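Side-chain contacts in ricin B lectin (Clostridium thermocellum, PDB 3VSF), which probably hydrolyses beta-1,3-galactan from its chain ends as a family 43 glycosidase, carrying a ricin-type beta-trefoil domain that binds galactose: residues A109-H114 / I163-P168; T254-N259 / D308-A313; T283-Q288 / L336-Y341. All blocks are in the same frame, centred on the assembly; numbering follows the deposited sequence.

All three contacts lie among the blades of the five-bladed propeller, but at different depths. Contact 1 is a surface contact, purely polar: a carboxylate meets a hydroxyl beside the second four-stranded sheet. Contact 2 is partly buried and aromatic, two tryptophans and a glycine joining loops of the fourth and fifth sheets. Contact 3 is buried, combining ring packing with one hydrogen bond, and its second segment turns toward the beta-trefoil domain. Contacts 2 and 3 touch, with centres 13 Å apart, and both involve the fifth sheet; probable hydrogen bonds N259 O to T284 OG1 and W310 NE1 to Q288 OE1 link them. Contact 1 stands apart, its centre 26 Å from that of contact 2.

Contact 1 of 3, residues A109-H114 / I163-P168; sequences APELNH and IRSFRP
E111 reaches across to S165 with its carboxylate, and that pair makes up nearly all of this small contact. S165 OG lies 3.1 Å from E111 OE1 and 3.2 Å from E111 OE2; the hydroxyl is thus nearly equidistant from both oxygens but stands well off the plane of the carboxylate. Both bonds are weak, and since the hydroxyl has a single proton, the model does not settle which oxygen takes it. E111 gets there by setting CG between its backbone N and carbonyl carbon (chi1 59°) and running straight out from that point.

Each polar end has a further partner. E111 OE2 is hydrogen-bonded to the hydroxyl of Y162, and S165 OG to R147 NH1, a cation that would probably favour the charged carboxylate nearby. The backbone of the loop is held too: E111 O is bonded to W137 NE1, and L112 N donates to A109 O at 3.2 Å.

In the fold, 109-114 belongs to the connection from strand 98-105 to strand 116-124, that is, from the first propeller sheet to the second. Its partner 163-166 ends an edge strand of that second sheet, 161-166, paired with strand 147-153 through V150 and A148.

Contact 2 of 3, residues T254-N259 / D308-A313; sequences TGWNPN and DRWAGA
W256 and W310 bring together corresponding loops of two successive four-stranded propeller sheets: 254-259 links the second and third strands of one (246-251 and 261-266), and 308-313 leaves the second strand of the next (301-309) for strand 322-330. The W256 indole does most of the touching. Its five-membered ring lies over the backbone of G312, whose CA sits 3.6 Å from the ring centroid and 15° off the normal, a CH-pi contact. Having no side chain, G312 lets the indole come down onto its main chain.

The six-membered half of W256 extends to W310. W256 CE3 is 3.5 Å from W310 CB, while W256 CZ3 comes over one face of the W310 ring, 3.6 Å from W310 CD2. The indoles are inclined obliquely, planes at 43°, and the two side chains cross at about a right angle. With CG anti to its carbonyl carbon (chi1 -66°), W256 swings its indole over G312 and on to W310. D308 CB lies against the opposite face of W310 near its rim, and with the hydrogen bond from W310 NE1 to Q288 OE1 this helps to fix the ring's rotation.

W256 itself rides on a type II' turn from T254 to N257, with G255 at the positive-phi position. That turn is braced by side chains: T254 OG1 donates to N257 O (2.7 Å) and accepts from N259 ND2 (2.8 Å), lying slightly out of the amide plane of N259. On the other segment, A313 N bonds to W310 O at 3.1 Å as the chain enters a 3-10 turn.

Loop-to-loop aromatic packing here ties adjacent blades of the five-bladed beta-propeller characteristic of glycoside hydrolase family 43.

Contact 3 of 3, residues T283-Q288 / L336-Y341; sequences TTYRSQ and LELPYY
Y285 offers one ring face to CB of Y340 and uses its hydroxyl end to hold L338. Y340 CB sits almost over the middle of the Y285 ring, 3.3 Å from the centroid and 9° off its normal, a CH-pi contact. The phenol oxygen goes to the backbone: Y285 OH donates to L338 O at 2.6 Å, lying in the carbonyl plane with a C=O...donor angle of 149°. L338 CD1 meets Y285 CE2 at 3.3 Å, beside the hydroxyl and displaced to the side of the ring plane opposite Y340 CB.

Y340 turns its CG anti to its own N (chi1 172°), which sends its ring back past Y285 in the opposite direction. The two rings are oblique, with centroids 5.3 Å apart, and Y340 CD1 reaches Y285 CB at 3.6 Å. L326 packs against both Y285 and L338.

The contact joins two sheets of the propeller to the neighbouring domain: 283-288 connects strand 277-279 of the fourth sheet to strand 288-296 of the fifth, and 336-341 starts on an edge strand of the fifth sheet, 336-337, before heading for the beta-trefoil. The side chain of N440, a galactose-binding residue of that trefoil with no sugar bound here, comes to about 4 Å from that of Y285.

Behind the first shell, T284, Y285 and R286 all have positive phi, a tight left-handed bend that presents the tyrosine. T283 OG1 accepts from R286 N at 3.2 Å, an ST motif, and S287 OG donates to T284 O at 2.8 Å. N281 OD1 takes both T283 N and Y285 N, while R309 NH2 grips Y285 O. On the other segment, Y340 is backbone-bonded to S439, and E337 makes a salt bridge with R419.

Contact 1 of 3, residues A109-H114 / I163-P168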
loop_
_atom_site.group_PDB
_atom_site.type_symbol
_atom_site.label_atom_id
_atom_site.label_comp_id
_atom_site.label_asym_id
_atom_site.label_seq_id
_atom_site.Cartn_x
_atom_site.Cartn_y
_atom_site.Cartn_z
ATOM N N ALA A 109 -5.569 -26.473 18.337
ATOM C CA ALA A 109 -6.955 -26.805 18.660
ATOM C C ALA A 109 -7.488 -27.911 17.752
ATOM O O ALA A 109 -6.953 -28.137 16.667
ATOM C CB ALA A 109 -7.831 -25.563 18.562
ATOM N N PRO A 110 -8.547 -28.605 18.196
ATOM C CA PRO A 110 -9.141 -29.696 17.419
ATOM C C PRO A 110 -9.753 -29.218 16.104
ATOM O O PRO A 110 -9.625 -29.899 15.086
ATOM C CB PRO A 110 -10.238 -30.229 18.348
ATOM C CG PRO A 110 -10.554 -29.090 19.256
ATOM C CD PRO A 110 -9.247 -28.396 19.476
ATOM N N GLU A 111 -10.412 -28.064 16.127
ATOM C CA GLU A 111 -11.061 -27.542 14.931
ATOM C C GLU A 111 -10.075 -26.815 14.020
ATOM O O GLU A 111 -10.430 -26.392 12.919
ATOM C CB GLU A 111 -12.228 -26.622 15.300
ATOM C CG GLU A 111 -11.843 -25.428 16.155
ATOM C CD GLU A 111 -13.033 -24.554 16.494
ATOM O OE1 GLU A 111 -14.150 -24.860 16.025
ATOM O OE2 GLU A 111 -12.855 -23.561 17.229
ATOM N N LEU A 112 -8.838 -26.674 14.482
ATOM C CA LEU A 112 -7.793 -26.053 13.676
ATOM C C LEU A 112 -7.041 -27.099 12.861
ATOM O O LEU A 112 -6.135 -26.770 12.096
ATOM C CB LEU A 112 -6.817 -25.271 14.559
ATOM C CG LEU A 112 -7.394 -24.071 15.312
ATOM C CD1 LEU A 112 -6.308 -23.380 16.122
ATOM C CD2 LEU A 112 -8.051 -23.096 14.347
ATOM N N ASN A 113 -7.423 -28.360 13.029
ATOM C CA ASN A 113 -6.798 -29.453 12.293
ATOM C C ASN A 113 -7.113 -29.393 10.803
ATOM O O ASN A 113 -6.212 -29.342 9.968
ATOM C CB ASN A 113 -7.233 -30.804 12.866
ATOM C CG ASN A 113 -6.641 -31.076 14.236
ATOM O OD1 ASN A 113 -7.054 -30.485 15.232
ATOM N ND2 ASN A 113 -5.669 -31.981 14.292
ATOM N N HIS A 114 -8.400 -29.394 10.478
ATOM C CA HIS A 114 -8.838 -29.391 9.089
ATOM C C HIS A 114 -9.713 -28.172 8.814
ATOM O O HIS A 114 -10.941 -28.257 8.860
ATOM C CB HIS A 114 -9.606 -30.678 8.784
ATOM C CG HIS A 114 -9.952 -30.852 7.339
ATOM N ND1 HIS A 114 -9.074 -31.388 6.422
ATOM C CD2 HIS A 114 -11.084 -30.567 6.654
ATOM C CE1 HIS A 114 -9.648 -31.422 5.233
ATOM N NE2 HIS A 114 -10.869 -30.931 5.346
ATOM N N ILE A 163 -8.963 -19.998 21.405
ATOM C CA ILE A 163 -10.145 -19.907 22.253
ATOM C C ILE A 163 -11.353 -20.573 21.604
ATOM O O ILE A 163 -11.760 -21.663 22.003
ATOM C CB ILE A 163 -10.495 -18.444 22.584
ATOM C CG1 ILE A 163 -9.327 -17.765 23.303
ATOM C CG2 ILE A 163 -11.748 -18.376 23.439
ATOM C CD1 ILE A 163 -9.631 -16.349 23.746
ATOM N N ARG A 164 -11.921 -19.912 20.601
ATOM C CA ARG A 164 -13.126 -20.406 19.948
ATOM C C ARG A 164 -13.355 -19.723 18.606
ATOM O O ARG A 164 -12.747 -18.696 18.306
ATOM C CB ARG A 164 -14.342 -20.172 20.843
ATOM C CG ARG A 164 -14.456 -18.737 21.327
ATOM C CD ARG A 164 -15.891 -18.244 21.321
ATOM N NE ARG A 164 -15.968 -16.825 21.655
ATOM C CZ ARG A 164 -17.075 -16.096 21.579
ATOM N NH1 ARG A 164 -18.211 -16.651 21.175
ATOM N NH2 ARG A 164 -17.047 -14.810 21.904
ATOM N N SER A 165 -14.240 -20.304 17.803
ATOM C CA SER A 165 -14.663 -19.695 16.550
ATOM C C SER A 165 -16.169 -19.474 16.599
ATOM O O SER A 165 -16.899 -20.278 17.179
ATOM C CB SER A 165 -14.288 -20.585 15.365
ATOM O OG SER A 165 -14.883 -21.865 15.475
ATOM N N PHE A 166 -16.634 -18.385 15.998
ATOM C CA PHE A 166 -18.036 -18.010 16.118
ATOM C C PHE A 166 -18.434 -16.931 15.121
ATOM O O PHE A 166 -17.593 -16.175 14.635
ATOM C CB PHE A 166 -18.311 -17.497 17.532
ATOM C CG PHE A 166 -17.611 -16.206 17.850
ATOM C CD1 PHE A 166 -18.291 -15.001 17.795
ATOM C CD2 PHE A 166 -16.267 -16.195 18.185
ATOM C CE1 PHE A 166 -17.648 -13.809 18.081
ATOM C CE2 PHE A 166 -15.617 -15.009 18.471
ATOM C CZ PHE A 166 -16.310 -13.816 18.418
ATOM N N ARG A 167 -19.728 -16.863 14.826
ATOM C CA ARG A 167 -20.278 -15.768 14.041
ATOM C C ARG A 167 -20.791 -14.700 14.999
ATOM O O ARG A 167 -21.676 -14.965 15.812
ATOM C CB ARG A 167 -21.407 -16.271 13.140
ATOM C CG ARG A 167 -20.957 -17.299 12.114
ATOM C CD ARG A 167 -22.128 -18.107 11.580
ATOM N NE ARG A 167 -23.004 -17.327 10.710
ATOM C CZ ARG A 167 -22.962 -17.362 9.383
ATOM N NH1 ARG A 167 -22.082 -18.141 8.765
ATOM N NH2 ARG A 167 -23.801 -16.624 8.672
ATOM N N PRO A 168 -20.223 -13.490 14.914
ATOM C CA PRO A 168 -20.559 -12.390 15.823
ATOM C C PRO A 168 -22.060 -12.272 16.059
ATOM O O PRO A 168 -22.847 -12.474 15.134
ATOM C CB PRO A 168 -20.047 -11.161 15.074
ATOM C CG PRO A 168 -18.887 -11.673 14.296
ATOM C CD PRO A 168 -19.250 -13.076 13.887
#

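Contact 2 of 3, residues T254-N259 / D308-A313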
loop_
_atom_site.group_PDB
_atom_site.type_symbol
_atom_site.label_atom_id
_atom_site.label_comp_id
_atom_site.label_asym_id
_atom_site.label_seq_id
_atom_site.Cartn_x
_atom_site.Cartn_y
_atom_site.Cartn_z
ATOM N N THR A 254 -12.985 -9.602 -6.122
ATOM C CA THR A 254 -12.723 -10.272 -7.391
ATOM C C THR A 254 -11.747 -11.432 -7.220
ATOM O O THR A 254 -10.913 -11.686 -8.089
ATOM C CB THR A 254 -12.162 -9.294 -8.442
ATOM O OG1 THR A 254 -11.011 -8.628 -7.913
ATOM C CG2 THR A 254 -13.210 -8.259 -8.822
ATOM N N GLY A 255 -11.858 -12.133 -6.096
ATOM C CA GLY A 255 -11.015 -13.284 -5.826
ATOM C C GLY A 255 -9.535 -12.955 -5.852
ATOM O O GLY A 255 -9.096 -11.979 -5.241
ATOM N N TRP A 256 -8.762 -13.773 -6.561
ATOM C CA TRP A 256 -7.322 -13.563 -6.667
ATOM C C TRP A 256 -6.993 -12.292 -7.444
ATOM O O TRP A 256 -6.045 -11.581 -7.113
ATOM C CB TRP A 256 -6.639 -14.759 -7.336
ATOM C CG TRP A 256 -6.698 -16.038 -6.552
ATOM C CD1 TRP A 256 -6.993 -17.281 -7.035
ATOM C CD2 TRP A 256 -6.451 -16.202 -5.149
ATOM N NE1 TRP A 256 -6.946 -18.206 -6.022
ATOM C CE2 TRP A 256 -6.616 -17.571 -4.854
ATOM C CE3 TRP A 256 -6.107 -15.328 -4.115
ATOM C CZ2 TRP A 256 -6.451 -18.083 -3.569
ATOM C CZ3 TRP A 256 -5.944 -15.838 -2.840
ATOM C CH2 TRP A 256 -6.115 -17.202 -2.577
ATOM N N ASN A 257 -7.778 -12.016 -8.480
ATOM C CA ASN A 257 -7.524 -10.879 -9.359
ATOM C C ASN A 257 -7.397 -9.555 -8.613
ATOM O O ASN A 257 -8.324 -9.134 -7.922
ATOM C CB ASN A 257 -8.615 -10.771 -10.427
ATOM C CG ASN A 257 -8.774 -12.046 -11.229
ATOM O OD1 ASN A 257 -7.894 -12.907 -11.230
ATOM N ND2 ASN A 257 -9.899 -12.170 -11.924
ATOM N N PRO A 258 -6.238 -8.894 -8.750
ATOM C CA PRO A 258 -6.026 -7.568 -8.161
ATOM C C PRO A 258 -7.053 -6.578 -8.696
ATOM O O PRO A 258 -7.470 -6.700 -9.847
ATOM C CB PRO A 258 -4.627 -7.190 -8.652
ATOM C CG PRO A 258 -3.955 -8.493 -8.924
ATOM C CD PRO A 258 -5.035 -9.397 -9.433
ATOM N N ASN A 259 -7.452 -5.615 -7.873
ATOM C CA ASN A 259 -8.466 -4.647 -8.275
ATOM C C ASN A 259 -8.207 -3.251 -7.718
ATOM O O ASN A 259 -7.208 -3.017 -7.040
ATOM C CB ASN A 259 -9.853 -5.124 -7.851
ATOM C CG ASN A 259 -9.924 -5.454 -6.375
ATOM O OD1 ASN A 259 -9.855 -4.566 -5.527
ATOM N ND2 ASN A 259 -10.065 -6.735 -6.060
ATOM N N ASP A 308 -0.617 -8.187 -0.621
ATOM C CA ASP A 308 -0.285 -9.532 -1.064
ATOM C C ASP A 308 -0.471 -9.670 -2.568
ATOM O O ASP A 308 -1.540 -9.376 -3.104
ATOM C CB ASP A 308 -1.140 -10.574 -0.335
ATOM C CG ASP A 308 -0.678 -10.817 1.090
ATOM O OD1 ASP A 308 0.283 -11.594 1.277
ATOM O OD2 ASP A 308 -1.276 -10.237 2.020
ATOM N N ARG A 309 0.582 -10.108 -3.249
ATOM C CA ARG A 309 0.480 -10.445 -4.659
ATOM C C ARG A 309 0.169 -11.930 -4.775
ATOM O O ARG A 309 1.061 -12.750 -4.994
ATOM C CB ARG A 309 1.773 -10.098 -5.399
ATOM C CG ARG A 309 1.735 -10.397 -6.889
ATOM C CD ARG A 309 2.877 -9.711 -7.617
ATOM N NE ARG A 309 2.772 -8.258 -7.534
ATOM C CZ ARG A 309 3.635 -7.413 -8.088
ATOM N NH1 ARG A 309 4.675 -7.874 -8.769
ATOM N NH2 ARG A 309 3.457 -6.105 -7.959
ATOM N N TRP A 310 -1.106 -12.266 -4.609
ATOM C CA TRP A 310 -1.542 -13.656 -4.586
ATOM C C TRP A 310 -1.130 -14.415 -5.844
ATOM O O TRP A 310 -1.469 -14.023 -6.960
ATOM C CB TRP A 310 -3.057 -13.738 -4.389
ATOM C CG TRP A 310 -3.525 -13.105 -3.114
ATOM C CD1 TRP A 310 -4.236 -11.948 -2.985
ATOM C CD2 TRP A 310 -3.303 -13.591 -1.784
ATOM N NE1 TRP A 310 -4.477 -11.685 -1.658
ATOM C CE2 TRP A 310 -3.914 -12.679 -0.900
ATOM C CE3 TRP A 310 -2.652 -14.709 -1.256
ATOM C CZ2 TRP A 310 -3.891 -12.851 0.483
ATOM C CZ3 TRP A 310 -2.630 -14.877 0.117
ATOM C CH2 TRP A 310 -3.246 -13.954 0.970
ATOM N N ALA A 311 -0.400 -15.508 -5.648
ATOM C CA ALA A 311 0.064 -16.334 -6.755
ATOM C C ALA A 311 -1.107 -16.953 -7.510
ATOM O O ALA A 311 -0.947 -17.442 -8.628
ATOM C CB ALA A 311 1.005 -17.417 -6.250
ATOM N N GLY A 312 -2.284 -16.925 -6.893
ATOM C CA GLY A 312 -3.482 -17.464 -7.510
ATOM C C GLY A 312 -3.814 -16.770 -8.815
ATOM O O GLY A 312 -4.552 -17.304 -9.643
ATOM N N ALA A 313 -3.266 -15.573 -8.996
ATOM C CA ALA A 313 -3.491 -14.803 -10.213
ATOM C C ALA A 313 -2.921 -15.522 -11.429
ATOM O O ALA A 313 -3.498 -15.474 -12.516
ATOM C CB ALA A 313 -2.885 -13.416 -10.081
#

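Contact 3 of 3, residues T283-Q288 / L336-Y341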
loop_
_atom_site.group_PDB
_atom_site.type_symbol
_atom_site.label_atom_id
_atom_site.label_comp_id
_atom_site.label_asym_id
_atom_site.label_seq_id
_atom_site.Cartn_x
_atom_site.Cartn_y
_atom_site.Cartn_z
ATOM N N THR A 283 -5.231 -1.833 -10.264
ATOM C CA THR A 283 -4.937 -3.151 -9.714
ATOM C C THR A 283 -4.179 -3.054 -8.395
ATOM O O THR A 283 -3.592 -4.034 -7.935
ATOM C CB THR A 283 -4.109 -3.999 -10.697
ATOM O OG1 THR A 283 -2.824 -3.395 -10.887
ATOM C CG2 THR A 283 -4.819 -4.109 -12.037
ATOM N N THR A 284 -4.202 -1.872 -7.790
ATOM C CA THR A 284 -3.438 -1.613 -6.575
ATOM C C THR A 284 -2.011 -2.132 -6.735
ATOM O O THR A 284 -1.425 -2.675 -5.799
ATOM C CB THR A 284 -4.093 -2.258 -5.337
ATOM O OG1 THR A 284 -5.505 -2.021 -5.360
ATOM C CG2 THR A 284 -3.507 -1.676 -4.056
ATOM N N TYR A 285 -1.467 -1.970 -7.937
ATOM C CA TYR A 285 -0.103 -2.388 -8.237
ATOM C C TYR A 285 0.050 -3.899 -8.103
ATOM O O TYR A 285 1.016 -4.388 -7.514
ATOM C CB TYR A 285 0.886 -1.659 -7.325
ATOM C CG TYR A 285 0.665 -0.164 -7.289
ATOM C CD1 TYR A 285 0.299 0.529 -8.434
ATOM C CD2 TYR A 285 0.803 0.550 -6.108
ATOM C CE1 TYR A 285 0.088 1.894 -8.408
ATOM C CE2 TYR A 285 0.595 1.917 -6.071
ATOM C CZ TYR A 285 0.238 2.583 -7.224
ATOM O OH TYR A 285 0.028 3.942 -7.193
ATOM N N ARG A 286 -0.912 -4.630 -8.658
ATOM C CA ARG A 286 -0.923 -6.088 -8.595
ATOM C C ARG A 286 -0.799 -6.606 -7.167
ATOM O O ARG A 286 0.067 -7.428 -6.867
ATOM C CB ARG A 286 0.182 -6.685 -9.470
ATOM C CG ARG A 286 -0.049 -6.516 -10.962
ATOM C CD ARG A 286 0.640 -7.619 -11.750
ATOM N NE ARG A 286 2.095 -7.559 -11.638
ATOM C CZ ARG A 286 2.900 -8.597 -11.842
ATOM N NH1 ARG A 286 2.391 -9.781 -12.157
ATOM N NH2 ARG A 286 4.213 -8.454 -11.723
ATOM N N SER A 287 -1.670 -6.122 -6.287
ATOM C CA SER A 287 -1.677 -6.572 -4.902
ATOM C C SER A 287 -3.029 -6.321 -4.248
ATOM O O SER A 287 -3.886 -5.636 -4.806
ATOM C CB SER A 287 -0.582 -5.864 -4.101
ATOM O OG SER A 287 -0.988 -4.557 -3.735
ATOM N N GLN A 288 -3.212 -6.888 -3.061
ATOM C CA GLN A 288 -4.411 -6.649 -2.273
ATOM C C GLN A 288 -4.006 -6.196 -0.876
ATOM O O GLN A 288 -3.180 -6.838 -0.228
ATOM C CB GLN A 288 -5.266 -7.913 -2.193
ATOM C CG GLN A 288 -6.625 -7.705 -1.544
ATOM C CD GLN A 288 -7.428 -8.987 -1.445
ATOM O OE1 GLN A 288 -6.892 -10.083 -1.604
ATOM N NE2 GLN A 288 -8.724 -8.855 -1.184
ATOM N N LEU A 336 -5.357 11.146 0.400
ATOM C CA LEU A 336 -4.317 10.143 0.603
ATOM C C LEU A 336 -3.669 9.729 -0.713
ATOM O O LEU A 336 -4.286 9.810 -1.775
ATOM C CB LEU A 336 -4.878 8.912 1.323
ATOM C CG LEU A 336 -5.061 9.001 2.841
ATOM C CD1 LEU A 336 -6.006 10.128 3.224
ATOM C CD2 LEU A 336 -5.560 7.673 3.394
ATOM N N GLU A 337 -2.421 9.279 -0.630
ATOM C CA GLU A 337 -1.656 8.878 -1.804
ATOM C C GLU A 337 -0.938 7.559 -1.555
ATOM O O GLU A 337 -0.353 7.352 -0.492
ATOM C CB GLU A 337 -0.641 9.963 -2.166
ATOM C CG GLU A 337 0.544 9.471 -2.984
ATOM C CD GLU A 337 1.637 10.518 -3.120
ATOM O OE1 GLU A 337 2.810 10.137 -3.318
ATOM O OE2 GLU A 337 1.323 11.724 -3.033
ATOM N N LEU A 338 -0.984 6.668 -2.540
ATOM C CA LEU A 338 -0.308 5.381 -2.435
ATOM C C LEU A 338 0.510 5.116 -3.695
ATOM O O LEU A 338 0.017 4.513 -4.647
ATOM C CB LEU A 338 -1.323 4.260 -2.196
ATOM C CG LEU A 338 -0.801 2.909 -1.700
ATOM C CD1 LEU A 338 -0.316 2.038 -2.850
ATOM C CD2 LEU A 338 0.294 3.098 -0.658
ATOM N N PRO A 339 1.768 5.577 -3.702
ATOM C CA PRO A 339 2.659 5.456 -4.859
ATOM C C PRO A 339 3.295 4.076 -4.946
ATOM O O PRO A 339 3.432 3.401 -3.927
ATOM C CB PRO A 339 3.734 6.500 -4.565
ATOM C CG PRO A 339 3.818 6.515 -3.077
ATOM C CD PRO A 339 2.412 6.285 -2.582
ATOM N N TYR A 340 3.677 3.666 -6.150
ATOM C CA TYR A 340 4.370 2.397 -6.332
ATOM C C TYR A 340 5.846 2.601 -6.650
ATOM O O TYR A 340 6.196 3.186 -7.675
ATOM C CB TYR A 340 3.720 1.564 -7.437
ATOM C CG TYR A 340 4.510 0.322 -7.788
ATOM C CD1 TYR A 340 4.396 -0.836 -7.028
ATOM C CD2 TYR A 340 5.377 0.309 -8.872
ATOM C CE1 TYR A 340 5.120 -1.973 -7.341
ATOM C CE2 TYR A 340 6.105 -0.823 -9.193
ATOM C CZ TYR A 340 5.972 -1.960 -8.426
ATOM O OH TYR A 340 6.694 -3.087 -8.742
ATOM N N TYR A 341 6.703 2.114 -5.763
ATOM C CA TYR A 341 8.138 2.127 -5.991
ATOM C C TYR A 341 8.617 0.690 -6.138
ATOM O O TYR A 341 8.370 -0.141 -5.266
ATOM C CB TYR A 341 8.860 2.800 -4.825
ATOM C CG TYR A 341 8.370 4.196 -4.515
ATOM C CD1 TYR A 341 8.027 5.076 -5.532
ATOM C CD2 TYR A 341 8.246 4.632 -3.201
ATOM C CE1 TYR A 341 7.577 6.355 -5.250
ATOM C CE2 TYR A 341 7.798 5.906 -2.910
ATOM C CZ TYR A 341 7.466 6.763 -3.938
ATOM O OH TYR A 341 7.017 8.032 -3.649
#